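Ciona betagamma-crystallin (Ciona intestinalis, PDB 2BV2) serves as a calcium-binding single-domain betagamma-crystallin, a structural component of the neuroectodermal visual system of a sea squirt. Local coordinates at residues I3-D8 / S35-E40. Sequence-based numbering, arbitrary orientation.
With CA (calcium ion), chain C.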
# COMPACT_ATOMS: atom_id res chain seq x y z
N ILE A 3 2.87 5.34 6.13
CA ILE A 3 3.05 4.70 4.83
C ILE A 3 2.51 5.66 3.77
O ILE A 3 1.50 6.35 4.00
CB ILE A 3 2.35 3.34 4.76
CG1 ILE A 3 2.80 2.56 3.52
CG2 ILE A 3 0.84 3.51 4.77
CD1 ILE A 3 2.24 1.15 3.49
N ILE A 4 3.18 5.71 2.63
CA ILE A 4 2.75 6.52 1.50
C ILE A 4 2.55 5.61 0.28
O ILE A 4 3.49 4.94 -0.17
CB ILE A 4 3.77 7.61 1.17
CG1 ILE A 4 4.02 8.51 2.38
CG2 ILE A 4 3.29 8.45 -0.01
CD1 ILE A 4 5.31 9.29 2.28
N LEU A 5 1.33 5.63 -0.25
CA LEU A 5 0.93 4.82 -1.39
C LEU A 5 0.95 5.69 -2.62
O LEU A 5 0.50 6.83 -2.56
CB LEU A 5 -0.49 4.31 -1.19
CG LEU A 5 -0.82 3.57 0.11
CD1 LEU A 5 -2.28 3.18 0.12
CD2 LEU A 5 0.06 2.34 0.36
N PHE A 6 1.46 5.16 -3.73
CA PHE A 6 1.60 5.90 -4.98
C PHE A 6 0.87 5.24 -6.11
O PHE A 6 0.96 4.02 -6.27
CB PHE A 6 3.08 6.02 -5.38
CG PHE A 6 3.88 6.91 -4.48
CD1 PHE A 6 4.08 8.25 -4.79
CD2 PHE A 6 4.47 6.40 -3.35
CE1 PHE A 6 4.83 9.07 -3.93
CE2 PHE A 6 5.20 7.22 -2.47
CZ PHE A 6 5.39 8.53 -2.77
N GLU A 7 0.25 6.05 -6.97
CA GLU A 7 -0.49 5.57 -8.13
C GLU A 7 0.38 4.91 -9.18
O GLU A 7 -0.01 3.89 -9.78
CB GLU A 7 -1.25 6.76 -8.73
CG GLU A 7 -1.99 6.51 -10.03
CD GLU A 7 -2.00 7.73 -10.94
OE1 GLU A 7 -1.42 8.75 -10.54
OE2 GLU A 7 -2.58 7.68 -12.04
N ASP A 8 1.57 5.49 -9.40
CA ASP A 8 2.50 5.00 -10.41
C ASP A 8 3.77 4.39 -9.78
O ASP A 8 4.13 4.70 -8.66
CB ASP A 8 2.95 6.13 -11.34
CG ASP A 8 1.78 6.80 -12.07
OD1 ASP A 8 0.67 6.19 -12.16
OD2 ASP A 8 1.98 7.95 -12.54
N SER A 35 0.91 1.30 -7.34
CA SER A 35 1.99 0.71 -8.09
C SER A 35 3.38 0.91 -7.45
O SER A 35 4.33 0.29 -7.88
CB SER A 35 1.95 1.27 -9.51
OG SER A 35 0.75 0.93 -10.18
N SER A 36 3.51 1.81 -6.46
CA SER A 36 4.71 1.85 -5.62
C SER A 36 4.36 2.37 -4.22
O SER A 36 3.27 2.93 -4.01
CB SER A 36 5.78 2.74 -6.25
OG SER A 36 5.36 4.08 -6.39
N ILE A 37 5.28 2.16 -3.29
CA ILE A 37 5.04 2.42 -1.87
C ILE A 37 6.31 2.87 -1.18
O ILE A 37 7.38 2.35 -1.46
CB ILE A 37 4.51 1.14 -1.12
CG1 ILE A 37 3.13 0.71 -1.65
CG2 ILE A 37 4.43 1.39 0.39
CD1 ILE A 37 2.63 -0.58 -1.00
N ILE A 38 6.19 3.85 -0.28
CA ILE A 38 7.25 4.20 0.63
C ILE A 38 6.75 4.00 2.05
O ILE A 38 5.72 4.58 2.44
CB ILE A 38 7.71 5.66 0.46
CG1 ILE A 38 8.35 5.83 -0.93
CG2 ILE A 38 8.67 6.05 1.61
CD1 ILE A 38 8.82 7.22 -1.24
N VAL A 39 7.44 3.17 2.82
CA VAL A 39 7.15 3.08 4.25
C VAL A 39 8.15 3.98 4.97
O VAL A 39 9.34 3.69 4.98
CB VAL A 39 7.23 1.64 4.78
CG1 VAL A 39 6.99 1.59 6.28
CG2 VAL A 39 6.22 0.74 4.09
N GLU A 40 7.66 5.06 5.57
CA GLU A 40 8.52 5.98 6.31
C GLU A 40 8.86 5.44 7.69
O GLU A 40 10.01 5.50 8.13
CB GLU A 40 7.87 7.35 6.45
CG GLU A 40 7.49 7.99 5.13
CD GLU A 40 8.67 8.54 4.35
OE1 GLU A 40 9.83 8.24 4.71
OE2 GLU A 40 8.44 9.27 3.36
CA CA C . -1.14 2.21 -10.85
O HOH W 1 -0.92 1.00 -12.84
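A calcium ion joins the ends of the two segments: Glu7 O and Ser35 OG both coordinate it, the latter at 2.4 Å, beside a water, Ile33 and Asp75. Asp74 hydrogen-bonds the same Ser35 hydroxyl, a second-shell contact that probably orients it. Beyond the metal, 3-6 and 36-40 run antiparallel (axes at 169°) as the two inner strands of the four-stranded sheet of this betagamma-crystallin Greek-key domain. Between metal and regular pairing Phe6 is opposed by two residues, Ser35 and Ser36, a classic beta bulge: Phe6 O accepts a bond from Ser35 N at 2.9 Å and a weak one from Ser36 N. Farther along, Ile4 and Ile38 form a hydrogen-bonded pair, Ile4 N reaching Ile38 O at 2.8 Å with an N-H...O angle of 166°.

The side chains divide between two faces. On one, Trp44 packs on Ile3 and Val39, and Leu59 on Ile37 and Val39, from the second sheet, while Leu5 meets Leu25 and Val34; here Ile3 CG1 touches Ile37 CG2 at 3.7 Å, and Leu5 and Ile37 lie alongside each other. On the reverse, Phe6 CE2 meets Ile38 CG1 at 3.8 Å, and Ser36 O sits at the ring edge, in plane. With chi1 at 62°, Ser36 OG lies between its backbone N and carbonyl carbon, directed at Asp8; it accepts from Phe11 N and donates to Asp8 O at 2.7 Å, in the carbonyl plane.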